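Local coordinates for DUF4442 domain-containing protein (Pseudomonas aeruginosa, PDB 1SH8), which is of unknown function but is probably a thioesterase of the hot-dog superfamily, at residues L31-V36 with A67-S72; R23-R27 with L38-G42; S124-Q128 with A138-A142. All blocks are in the same frame, centred on the assembly; numbering follows the deposited sequence.

Contact 1 (L31-V36 with A67-S72); sequences LEPGYV and ALFLTS
Thr-71 and Ser-72, at the C-terminal end of helix 64-72, grip the type II turn Glu-32 to Tyr-35 that joins two antiparallel strands of a hot-dog fold. The Thr-71 hydroxyl donates to the turn carbonyl, OG1 to Glu-32 O 2.8 Å. It comes from above the carbonyl plane, 61° out of it, while Tyr-35 N, the donor that closes the turn, reaches the same oxygen from the opposite face; Glu-32 O is therefore held by one N-H (Tyr-35) and one O-H (Thr-71). Chi1 of 69° tucks Thr-71 OG1 between its own backbone N and carbonyl carbon and leaves the methyl CG2 anti to the carbonyl carbon, where it meets Leu-31 CB at 3.7 Å, the two side chains crossing at about a right angle. Ser-72 works as a relay: its OG accepts from Gly-34 N at 2.9 Å in a nearly straight bond (165° at the hydrogen) and donates to Leu-68 O one helical turn back, so turn and helix end are tied through one hydroxyl. Gly-34 takes positive phi here, as the third position of a type II turn does.

Toward Ala-67, one turn earlier in the helix, the contact becomes apolar. Val-36 CG1 lies 3.9 Å from Ala-67 CB and equally near Leu-68 CD2, and Leu-31 CD2 leans on Ala-67 from the neighbouring strand. The Leu-68 methyl CD2 also presses against the Gly-34 to Tyr-35 peptide. Tyr-35 turns away from the helix, and its OH bonds Glu-100 and Arg-37. One acceptor has no conventional donor: Thr-71 O is buried without a hydrogen-bond partner in the model, and its nearest neighbour across the contact is Pro-33 CA, a CA-H...O contact of 3.2 Å.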
ATOM      1  N   LEU A  31      -7.470  -2.877  20.772  1.00  9.99           N
ATOM      2  CA  LEU A  31      -8.452  -3.480  19.871  1.00 10.39           C
ATOM      3  C   LEU A  31      -9.756  -3.656  20.640  1.00 10.96           C
ATOM      4  O   LEU A  31      -9.869  -4.538  21.490  1.00 12.60           O
ATOM      5  CB  LEU A  31      -7.967  -4.843  19.365  1.00  9.27           C
ATOM      6  CG  LEU A  31      -6.758  -4.831  18.431  1.00  9.27           C
ATOM      7  CD1 LEU A  31      -6.314  -6.258  18.162  1.00  9.53           C
ATOM      8  CD2 LEU A  31      -7.120  -4.123  17.127  1.00  8.31           C
ATOM      9  N   GLU A  32     -10.734  -2.811  20.344  1.00  9.90           N
ATOM     10  CA  GLU A  32     -12.025  -2.880  21.016  1.00 10.92           C
ATOM     11  C   GLU A  32     -13.111  -2.550  20.002  1.00 10.89           C
ATOM     12  O   GLU A  32     -12.830  -1.988  18.935  1.00  9.79           O
ATOM     13  CB  GLU A  32     -12.076  -1.862  22.163  1.00 12.72           C
ATOM     14  CG  GLU A  32     -10.841  -1.877  23.054  1.00 16.31           C
ATOM     15  CD  GLU A  32     -10.890  -0.839  24.164  1.00 16.51           C
ATOM     16  OE1 GLU A  32     -11.317   0.307  23.907  1.00 15.88           O
ATOM     17  OE2 GLU A  32     -10.481  -1.174  25.294  1.00 19.26           O
ATOM     18  N   PRO A  33     -14.368  -2.907  20.305  1.00 10.53           N
ATOM     19  CA  PRO A  33     -15.433  -2.595  19.352  1.00 10.60           C
ATOM     20  C   PRO A  33     -15.411  -1.093  19.069  1.00 10.76           C
ATOM     21  O   PRO A  33     -15.404  -0.289  20.000  1.00 11.79           O
ATOM     22  CB  PRO A  33     -16.694  -3.017  20.101  1.00 10.97           C
ATOM     23  CG  PRO A  33     -16.214  -4.186  20.918  1.00 11.34           C
ATOM     24  CD  PRO A  33     -14.883  -3.689  21.446  1.00 11.89           C
ATOM     25  N   GLY A  34     -15.366  -0.721  17.792  1.00  9.11           N
ATOM     26  CA  GLY A  34     -15.362   0.685  17.429  1.00  8.42           C
ATOM     27  C   GLY A  34     -14.075   1.481  17.602  1.00  8.41           C
ATOM     28  O   GLY A  34     -14.056   2.667  17.295  1.00  8.51           O
ATOM     29  N   TYR A  35     -13.005   0.861  18.093  1.00  8.77           N
ATOM     30  CA  TYR A  35     -11.746   1.581  18.270  1.00  7.93           C
ATOM     31  C   TYR A  35     -10.514   0.688  18.223  1.00  8.17           C
ATOM     32  O   TYR A  35     -10.441  -0.325  18.917  1.00  8.32           O
ATOM     33  CB  TYR A  35     -11.736   2.351  19.598  1.00  9.12           C
ATOM     34  CG  TYR A  35     -10.424   3.066  19.850  1.00  8.57           C
ATOM     35  CD1 TYR A  35     -10.079   4.213  19.125  1.00  9.22           C
ATOM     36  CD2 TYR A  35      -9.501   2.566  20.770  1.00  9.10           C
ATOM     37  CE1 TYR A  35      -8.839   4.842  19.307  1.00  9.49           C
ATOM     38  CE2 TYR A  35      -8.259   3.182  20.959  1.00  9.72           C
ATOM     39  CZ  TYR A  35      -7.936   4.319  20.226  1.00  9.43           C
ATOM     40  OH  TYR A  35      -6.716   4.927  20.417  1.00  9.82           O
ATOM     41  N   VAL A  36      -9.540   1.079  17.405  1.00  7.57           N
ATOM     42  CA  VAL A  36      -8.297   0.327  17.287  1.00  7.70           C
ATOM     43  C   VAL A  36      -7.118   1.289  17.199  1.00  8.35           C
ATOM     44  O   VAL A  36      -7.261   2.425  16.731  1.00  8.13           O
ATOM     45  CB  VAL A  36      -8.272  -0.586  16.017  1.00  7.64           C
ATOM     46  CG1 VAL A  36      -9.475  -1.523  16.018  1.00  8.12           C
ATOM     47  CG2 VAL A  36      -8.247   0.262  14.745  1.00  7.48           C
ATOM     48  N   ALA A  67      -8.976  -4.388  11.102  1.00  6.38           N
ATOM     49  CA  ALA A  67      -8.936  -4.500  12.560  1.00  6.29           C
ATOM     50  C   ALA A  67     -10.280  -4.098  13.173  1.00  7.04           C
ATOM     51  O   ALA A  67     -10.780  -4.777  14.069  1.00  6.67           O
ATOM     52  CB  ALA A  67      -7.805  -3.639  13.136  1.00  6.69           C
ATOM     53  N   LEU A  68     -10.862  -2.995  12.699  1.00  7.34           N
ATOM     54  CA  LEU A  68     -12.168  -2.549  13.202  1.00  8.04           C
ATOM     55  C   LEU A  68     -13.228  -3.612  12.889  1.00  8.38           C
ATOM     56  O   LEU A  68     -14.144  -3.843  13.675  1.00  8.27           O
ATOM     57  CB  LEU A  68     -12.565  -1.211  12.570  1.00  7.13           C
ATOM     58  CG  LEU A  68     -11.957   0.031  13.225  1.00  8.09           C
ATOM     59  CD1 LEU A  68     -12.142   1.247  12.319  1.00  8.03           C
ATOM     60  CD2 LEU A  68     -12.615   0.259  14.584  1.00  6.80           C
ATOM     61  N   PHE A  69     -13.096  -4.255  11.733  1.00  8.54           N
ATOM     62  CA  PHE A  69     -14.018  -5.321  11.341  1.00  9.02           C
ATOM     63  C   PHE A  69     -13.933  -6.462  12.367  1.00  9.15           C
ATOM     64  O   PHE A  69     -14.951  -6.982  12.824  1.00  9.44           O
ATOM     65  CB  PHE A  69     -13.644  -5.840   9.944  1.00  9.51           C
ATOM     66  CG  PHE A  69     -14.045  -7.273   9.692  1.00 10.86           C
ATOM     67  CD1 PHE A  69     -15.360  -7.604   9.378  1.00 10.69           C
ATOM     68  CD2 PHE A  69     -13.103  -8.292   9.790  1.00  9.66           C
ATOM     69  CE1 PHE A  69     -15.729  -8.932   9.163  1.00 10.81           C
ATOM     70  CE2 PHE A  69     -13.465  -9.623   9.577  1.00 11.29           C
ATOM     71  CZ  PHE A  69     -14.781  -9.942   9.263  1.00 10.00           C
ATOM     72  N   LEU A  70     -12.710  -6.848  12.718  1.00  7.94           N
ATOM     73  CA  LEU A  70     -12.493  -7.920  13.688  1.00  8.22           C
ATOM     74  C   LEU A  70     -13.027  -7.592  15.082  1.00  8.64           C
ATOM     75  O   LEU A  70     -13.495  -8.479  15.798  1.00  9.02           O
ATOM     76  CB  LEU A  70     -11.002  -8.253  13.796  1.00  7.99           C
ATOM     77  CG  LEU A  70     -10.375  -9.025  12.633  1.00 10.02           C
ATOM     78  CD1 LEU A  70      -8.870  -9.089  12.817  1.00  8.99           C
ATOM     79  CD2 LEU A  70     -10.969 -10.431  12.565  1.00  9.18           C
ATOM     80  N   THR A  71     -12.957  -6.326  15.480  1.00  7.98           N
ATOM     81  CA  THR A  71     -13.434  -5.960  16.810  1.00  8.39           C
ATOM     82  C   THR A  71     -14.888  -5.513  16.861  1.00  8.75           C
ATOM     83  O   THR A  71     -15.486  -5.476  17.940  1.00 10.01           O
ATOM     84  CB  THR A  71     -12.606  -4.809  17.421  1.00  8.32           C
ATOM     85  OG1 THR A  71     -12.859  -3.596  16.696  1.00  8.88           O
ATOM     86  CG2 THR A  71     -11.122  -5.135  17.389  1.00  8.36           C
ATOM     87  N   SER A  72     -15.469  -5.200  15.708  1.00  8.54           N
ATOM     88  CA  SER A  72     -16.824  -4.666  15.692  1.00  8.94           C
ATOM     89  C   SER A  72     -17.937  -5.474  15.039  1.00 10.20           C
ATOM     90  O   SER A  72     -19.113  -5.248  15.336  1.00 10.75           O
ATOM     91  CB  SER A  72     -16.792  -3.273  15.057  1.00  9.42           C
ATOM     92  OG  SER A  72     -15.705  -2.520  15.565  1.00  8.84           O
TER

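Contact 2 (R23-R27 with L38-G42); sequences RSGLR and LRMPG
An antiparallel bridge at the edge of the 27-32/35-40/97-102 sheet of the hot-dog fold joins Arg-27, the first residue of strand 27-32, to Arg-39. The two residues form a hydrogen-bonded pair: Arg-27 N reaches Arg-39 O at 2.9 Å, almost straight, and Arg-39 N returns to Arg-27 O at 2.8 Å. CA-H groups of Leu-26 and Leu-38 approach the same two oxygens from beside the bridge.

The arginine side chains run side by side in the same direction. The Arg-39 chain, extended to CD and bent at chi3 (72°), lays one face of its guanidinium against Arg-27, with NH2 3.7 Å from Arg-27 CB. The guanidinium planes are 52° apart, so they are not stacked, and the like charges are separately paired: Arg-27 with Glu-15, Arg-39 with Glu-29. On the other side of the strand Met-40 curls back, bent at chi2 and chi3, and brings its sulphur SD within 3.3 Å of Ser-24 OG and its methyl CE to 3.9 Å from Leu-26 CD1. The Ser-24 hydroxyl bonds Val-21 O and takes a weak bond from Leu-26 N, across the sharp turn made at Gly-25. Gly-25, with positive phi, is the first residue to leave the helix; the Pro-41 ring packs beside it, CD 3.3 Å from Gly-25 O.

The apolar side, formed by Leu-26, Leu-38 and Met-40, is covered by Leu-60 of helix 54-62. Strand 35-40 is bonded along its other edge to strand 97-102, through Val-99 and Ile-97. At the helix end, Arg-23 and Ser-24 touch the second subunit, where Arg-23 NH1 bonds Gly-44 O of that chain.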
ATOM      1  N   ARG A  23       4.966 -10.377   8.798  1.00 10.71           N
ATOM      2  CA  ARG A  23       6.382 -10.153   8.495  1.00 11.04           C
ATOM      3  C   ARG A  23       6.849  -8.722   8.766  1.00 10.74           C
ATOM      4  O   ARG A  23       8.038  -8.495   8.990  1.00 10.78           O
ATOM      5  CB  ARG A  23       6.687 -10.500   7.033  1.00 11.54           C
ATOM      6  CG  ARG A  23       6.476 -11.959   6.653  1.00 14.08           C
ATOM      7  CD  ARG A  23       7.127 -12.281   5.300  1.00 14.63           C
ATOM      8  NE  ARG A  23       6.585 -11.506   4.181  1.00 18.17           N
ATOM      9  CZ  ARG A  23       5.568 -11.894   3.411  1.00 19.17           C
ATOM     10  NH1 ARG A  23       4.963 -13.058   3.634  1.00 16.65           N
ATOM     11  NH2 ARG A  23       5.170 -11.126   2.401  1.00 17.91           N
ATOM     12  N   SER A  24       5.925  -7.764   8.742  1.00  9.26           N
ATOM     13  CA  SER A  24       6.281  -6.364   8.983  1.00  9.94           C
ATOM     14  C   SER A  24       6.449  -6.040  10.465  1.00 10.21           C
ATOM     15  O   SER A  24       7.002  -5.001  10.818  1.00 12.00           O
ATOM     16  CB  SER A  24       5.223  -5.426   8.395  1.00  9.49           C
ATOM     17  OG  SER A  24       4.082  -5.358   9.234  1.00 10.18           O
ATOM     18  N   GLY A  25       5.954  -6.920  11.330  1.00 10.25           N
ATOM     19  CA  GLY A  25       6.075  -6.688  12.760  1.00 11.41           C
ATOM     20  C   GLY A  25       5.014  -5.765  13.343  1.00 10.90           C
ATOM     21  O   GLY A  25       5.140  -5.305  14.482  1.00 11.02           O
ATOM     22  N   LEU A  26       3.969  -5.489  12.569  1.00  9.54           N
ATOM     23  CA  LEU A  26       2.893  -4.621  13.033  1.00 10.22           C
ATOM     24  C   LEU A  26       2.313  -5.137  14.343  1.00  9.75           C
ATOM     25  O   LEU A  26       2.083  -6.340  14.498  1.00  9.82           O
ATOM     26  CB  LEU A  26       1.788  -4.533  11.976  1.00 10.52           C
ATOM     27  CG  LEU A  26       0.585  -3.666  12.354  1.00 10.93           C
ATOM     28  CD1 LEU A  26       0.052  -2.947  11.124  1.00 12.08           C
ATOM     29  CD2 LEU A  26      -0.482  -4.535  13.003  1.00  9.37           C
ATOM     30  N   ARG A  27       2.085  -4.226  15.287  1.00  8.63           N
ATOM     31  CA  ARG A  27       1.532  -4.588  16.587  1.00  9.22           C
ATOM     32  C   ARG A  27       0.259  -3.807  16.900  1.00  9.73           C
ATOM     33  O   ARG A  27       0.136  -2.627  16.560  1.00 10.81           O
ATOM     34  CB  ARG A  27       2.566  -4.335  17.683  1.00 10.87           C
ATOM     35  CG  ARG A  27       3.846  -5.135  17.503  1.00 16.00           C
ATOM     36  CD  ARG A  27       3.633  -6.593  17.863  1.00 22.08           C
ATOM     37  NE  ARG A  27       3.406  -6.732  19.296  1.00 30.83           N
ATOM     38  CZ  ARG A  27       3.032  -7.857  19.898  1.00 35.41           C
ATOM     39  NH1 ARG A  27       2.833  -8.967  19.193  1.00 36.76           N
ATOM     40  NH2 ARG A  27       2.855  -7.870  21.214  1.00 37.31           N
ATOM     41  N   LEU A  38      -2.926   0.872  16.172  1.00  7.26           N
ATOM     42  CA  LEU A  38      -1.852  -0.006  15.721  1.00  6.72           C
ATOM     43  C   LEU A  38      -0.519   0.727  15.669  1.00  6.49           C
ATOM     44  O   LEU A  38      -0.478   1.958  15.583  1.00  7.78           O
ATOM     45  CB  LEU A  38      -2.175  -0.549  14.323  1.00  7.46           C
ATOM     46  CG  LEU A  38      -3.601  -1.051  14.057  1.00  7.61           C
ATOM     47  CD1 LEU A  38      -3.718  -1.431  12.583  1.00  8.45           C
ATOM     48  CD2 LEU A  38      -3.931  -2.240  14.953  1.00  7.87           C
ATOM     49  N   ARG A  39       0.565  -0.041  15.707  1.00  7.35           N
ATOM     50  CA  ARG A  39       1.913   0.513  15.657  1.00  7.78           C
ATOM     51  C   ARG A  39       2.789  -0.271  14.681  1.00  7.64           C
ATOM     52  O   ARG A  39       2.819  -1.499  14.712  1.00  7.82           O
ATOM     53  CB  ARG A  39       2.561   0.468  17.048  1.00  9.11           C
ATOM     54  CG  ARG A  39       3.974   1.064  17.089  1.00 10.74           C
ATOM     55  CD  ARG A  39       4.627   0.937  18.469  1.00 11.52           C
ATOM     56  NE  ARG A  39       5.015  -0.439  18.768  1.00 15.35           N
ATOM     57  CZ  ARG A  39       4.426  -1.214  19.673  1.00 15.50           C
ATOM     58  NH1 ARG A  39       3.406  -0.758  20.390  1.00 18.04           N
ATOM     59  NH2 ARG A  39       4.860  -2.452  19.863  1.00 17.45           N
ATOM     60  N   MET A  40       3.492   0.434  13.802  1.00  7.10           N
ATOM     61  CA  MET A  40       4.391  -0.235  12.869  1.00  7.40           C
ATOM     62  C   MET A  40       5.809   0.114  13.314  1.00  8.86           C
ATOM     63  O   MET A  40       6.182   1.286  13.360  1.00  8.09           O
ATOM     64  CB  MET A  40       4.170   0.239  11.430  1.00  7.50           C
ATOM     65  CG  MET A  40       5.049  -0.482  10.393  1.00  8.36           C
ATOM     66  SD  MET A  40       4.648  -2.238  10.135  1.00  3.33           S
ATOM     67  CE  MET A  40       3.237  -2.064   9.053  1.00  8.01           C
ATOM     68  N   PRO A  41       6.611  -0.901  13.673  1.00 10.87           N
ATOM     69  CA  PRO A  41       7.981  -0.612  14.108  1.00 11.14           C
ATOM     70  C   PRO A  41       8.835  -0.046  12.976  1.00 11.10           C
ATOM     71  O   PRO A  41       8.688  -0.442  11.816  1.00 10.52           O
ATOM     72  CB  PRO A  41       8.481  -1.971  14.602  1.00 12.31           C
ATOM     73  CG  PRO A  41       7.730  -2.945  13.734  1.00 13.34           C
ATOM     74  CD  PRO A  41       6.333  -2.350  13.709  1.00 12.16           C
ATOM     75  N   GLY A  42       9.719   0.888  13.316  1.00 10.34           N
ATOM     76  CA  GLY A  42      10.584   1.474  12.313  1.00 10.70           C
ATOM     77  C   GLY A  42      11.632   0.464  11.904  1.00 12.15           C
ATOM     78  O   GLY A  42      12.004   0.370  10.733  1.00 11.79           O
TER

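Contact 3 (S124-Q128 with A138-A142); sequences SLELQ and AESAA
Leu-127 and Ser-140 face each other as a hydrogen-bonded pair in the antiparallel hairpin 120-130/136-148, part of the long-stranded sheet of the hot-dog fold. The strand axes are 4.7 Å apart and almost exactly antiparallel. Two such pairs, Leu-125 with Ala-142 and Leu-127 with Ser-140, supply four backbone bonds. Leu-125 N lies in the carbonyl plane of Ala-142 O, whereas Leu-127 N is tilted 30° from that of Ser-140 O, with a bent 141° at the hydrogen. At the alternating non-hydrogen-bonded pairs the strands draw closer, Glu-126 CA to Ala-141 CA being 4.3 Å.

The face carrying Leu-125, Leu-127, Ser-140 and Ala-142 is the buried one. Leu-125 packs on Leu-68 of helix 64-72 and Leu-127 on Pro-64 at its start, while Leu-127 also meets Val-99 and Ala-101 of the other sheet. The one hydroxyl these two segments place on this face, that of Ser-140, stands 3.8 Å from Leu-127 CB and is hydrogen-bonded to a water, 2.6 Å from Ser-140 OG, which in turn donates to Leu-125 O, an oxygen that already accepts from Ala-142 N. The water thus adds a diagonal link between the two strands.

The opposite face, with Glu-126, Gln-128, Glu-139 and Ala-141, is looser and largely turned to solvent. Glu-126 does little more than lie near Ala-141, CG to CB 4.4 Å. Gln-128 and Glu-139 run side by side, both extended, their amide and carboxylate planes 46° apart. Glu-139 divides its oxygens: OE1 forms a salt bridge with Arg-90, and OE2, approached on its anti side but from out of the carboxylate plane, takes an almost straight bond from Gln-128 NE2, 2.8 Å long.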
ATOM      1  N   SER A 124     -15.973   4.360   5.388  1.00  8.08           N
ATOM      2  CA  SER A 124     -14.714   5.002   5.046  1.00  7.34           C
ATOM      3  C   SER A 124     -13.951   5.410   6.298  1.00  8.00           C
ATOM      4  O   SER A 124     -14.536   5.562   7.375  1.00  7.95           O
ATOM      5  CB  SER A 124     -14.969   6.234   4.176  1.00  8.36           C
ATOM      6  OG  SER A 124     -15.814   7.155   4.843  1.00  9.49           O
ATOM      7  N   LEU A 125     -12.639   5.562   6.150  1.00  6.35           N
ATOM      8  CA  LEU A 125     -11.784   5.976   7.254  1.00  6.48           C
ATOM      9  C   LEU A 125     -10.811   7.022   6.716  1.00  6.87           C
ATOM     10  O   LEU A 125     -10.248   6.856   5.630  1.00  6.50           O
ATOM     11  CB  LEU A 125     -10.993   4.783   7.816  1.00  6.92           C
ATOM     12  CG  LEU A 125     -11.771   3.596   8.406  1.00  6.02           C
ATOM     13  CD1 LEU A 125     -10.802   2.471   8.769  1.00  7.28           C
ATOM     14  CD2 LEU A 125     -12.547   4.039   9.635  1.00  7.50           C
ATOM     15  N   GLU A 126     -10.647   8.105   7.470  1.00  6.75           N
ATOM     16  CA  GLU A 126      -9.722   9.188   7.122  1.00  7.21           C
ATOM     17  C   GLU A 126      -8.806   9.269   8.332  1.00  7.41           C
ATOM     18  O   GLU A 126      -9.185   9.802   9.377  1.00  7.74           O
ATOM     19  CB  GLU A 126     -10.483  10.497   6.909  1.00  8.21           C
ATOM     20  CG  GLU A 126     -11.403  10.446   5.700  1.00 10.04           C
ATOM     21  CD  GLU A 126     -12.231  11.700   5.553  1.00 13.54           C
ATOM     22  OE1 GLU A 126     -11.694  12.727   5.089  1.00 15.69           O
ATOM     23  OE2 GLU A 126     -13.422  11.651   5.913  1.00 15.46           O
ATOM     24  N   LEU A 127      -7.598   8.738   8.174  1.00  6.43           N
ATOM     25  CA  LEU A 127      -6.649   8.637   9.271  1.00  7.06           C
ATOM     26  C   LEU A 127      -5.348   9.404   9.139  1.00  7.19           C
ATOM     27  O   LEU A 127      -4.940   9.791   8.046  1.00  8.19           O
ATOM     28  CB  LEU A 127      -6.301   7.161   9.476  1.00  6.81           C
ATOM     29  CG  LEU A 127      -7.443   6.148   9.337  1.00  8.55           C
ATOM     30  CD1 LEU A 127      -6.890   4.736   9.491  1.00  9.03           C
ATOM     31  CD2 LEU A 127      -8.514   6.424  10.381  1.00  9.07           C
ATOM     32  N   GLN A 128      -4.695   9.592  10.282  1.00  7.10           N
ATOM     33  CA  GLN A 128      -3.399  10.253  10.349  1.00  7.08           C
ATOM     34  C   GLN A 128      -2.419   9.278  10.985  1.00  7.33           C
ATOM     35  O   GLN A 128      -2.738   8.618  11.977  1.00  7.90           O
ATOM     36  CB  GLN A 128      -3.449  11.499  11.226  1.00  8.90           C
ATOM     37  CG  GLN A 128      -4.390  12.581  10.758  1.00 12.48           C
ATOM     38  CD  GLN A 128      -4.203  13.858  11.547  1.00 14.22           C
ATOM     39  OE1 GLN A 128      -4.179  13.840  12.776  1.00 14.97           O
ATOM     40  NE2 GLN A 128      -4.065  14.975  10.843  1.00 14.17           N
ATOM     41  N   ALA A 138       1.953  10.986   7.525  1.00  6.13           N
ATOM     42  CA  ALA A 138       1.152  10.612   6.363  1.00  6.35           C
ATOM     43  C   ALA A 138      -0.319  10.646   6.752  1.00  6.92           C
ATOM     44  O   ALA A 138      -0.659  10.518   7.927  1.00  6.76           O
ATOM     45  CB  ALA A 138       1.535   9.216   5.885  1.00  6.07           C
ATOM     46  N   GLU A 139      -1.182  10.825   5.761  1.00  6.38           N
ATOM     47  CA  GLU A 139      -2.618  10.867   5.988  1.00  7.46           C
ATOM     48  C   GLU A 139      -3.303  10.055   4.900  1.00  8.10           C
ATOM     49  O   GLU A 139      -2.956  10.167   3.723  1.00  8.52           O
ATOM     50  CB  GLU A 139      -3.103  12.321   5.976  1.00  8.64           C
ATOM     51  CG  GLU A 139      -2.519  13.139   7.118  1.00  7.82           C
ATOM     52  CD  GLU A 139      -3.013  14.571   7.142  1.00 11.98           C
ATOM     53  OE1 GLU A 139      -2.570  15.376   6.293  1.00 10.89           O
ATOM     54  OE2 GLU A 139      -3.852  14.892   8.014  1.00 12.22           O
ATOM     55  N   SER A 140      -4.272   9.235   5.294  1.00  7.38           N
ATOM     56  CA  SER A 140      -4.980   8.385   4.340  1.00  6.94           C
ATOM     57  C   SER A 140      -6.495   8.565   4.345  1.00  6.64           C
ATOM     58  O   SER A 140      -7.081   9.044   5.315  1.00  6.41           O
ATOM     59  CB  SER A 140      -4.671   6.909   4.627  1.00  7.76           C
ATOM     60  OG  SER A 140      -5.177   6.524   5.898  1.00  8.51           O
ATOM     61  N   ALA A 141      -7.112   8.169   3.240  1.00  7.03           N
ATOM     62  CA  ALA A 141      -8.562   8.206   3.078  1.00  6.37           C
ATOM     63  C   ALA A 141      -8.863   6.900   2.349  1.00  6.55           C
ATOM     64  O   ALA A 141      -8.301   6.642   1.280  1.00  6.91           O
ATOM     65  CB  ALA A 141      -8.984   9.411   2.231  1.00  6.91           C
ATOM     66  N   ALA A 142      -9.729   6.070   2.921  1.00  6.16           N
ATOM     67  CA  ALA A 142     -10.031   4.782   2.304  1.00  5.89           C
ATOM     68  C   ALA A 142     -11.495   4.376   2.366  1.00  6.66           C
ATOM     69  O   ALA A 142     -12.214   4.738   3.299  1.00  7.29           O
ATOM     70  CB  ALA A 142      -9.189   3.706   2.957  1.00  7.01           C
TER
HETATM   71  O   HOH W   1      -7.643   5.663   5.623  1.00  9.44           O

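How the contacts relate
Contact 1 is the buried one, with seven of its ten touching residues out of solvent; contacts 2 and 3 each have one buried and one open side. Contacts 1 and 2 share strand 35-40 and abut through Leu-31 and Leu-38, while contact 3 belongs to the other sheet and reaches contact 1 through Leu-68 and Leu-125, on helix 64-72 and strand 120-130. Contacts 2 and 3 do not touch, their nearest atoms being about 8 Å apart. The chemistry follows place: hydroxyls bond backbone atoms at the helix end in contact 1, a single backbone bridge flanked by two arginines, each with its own glutamate, marks contact 2, and regular strand pairing fills contact 3.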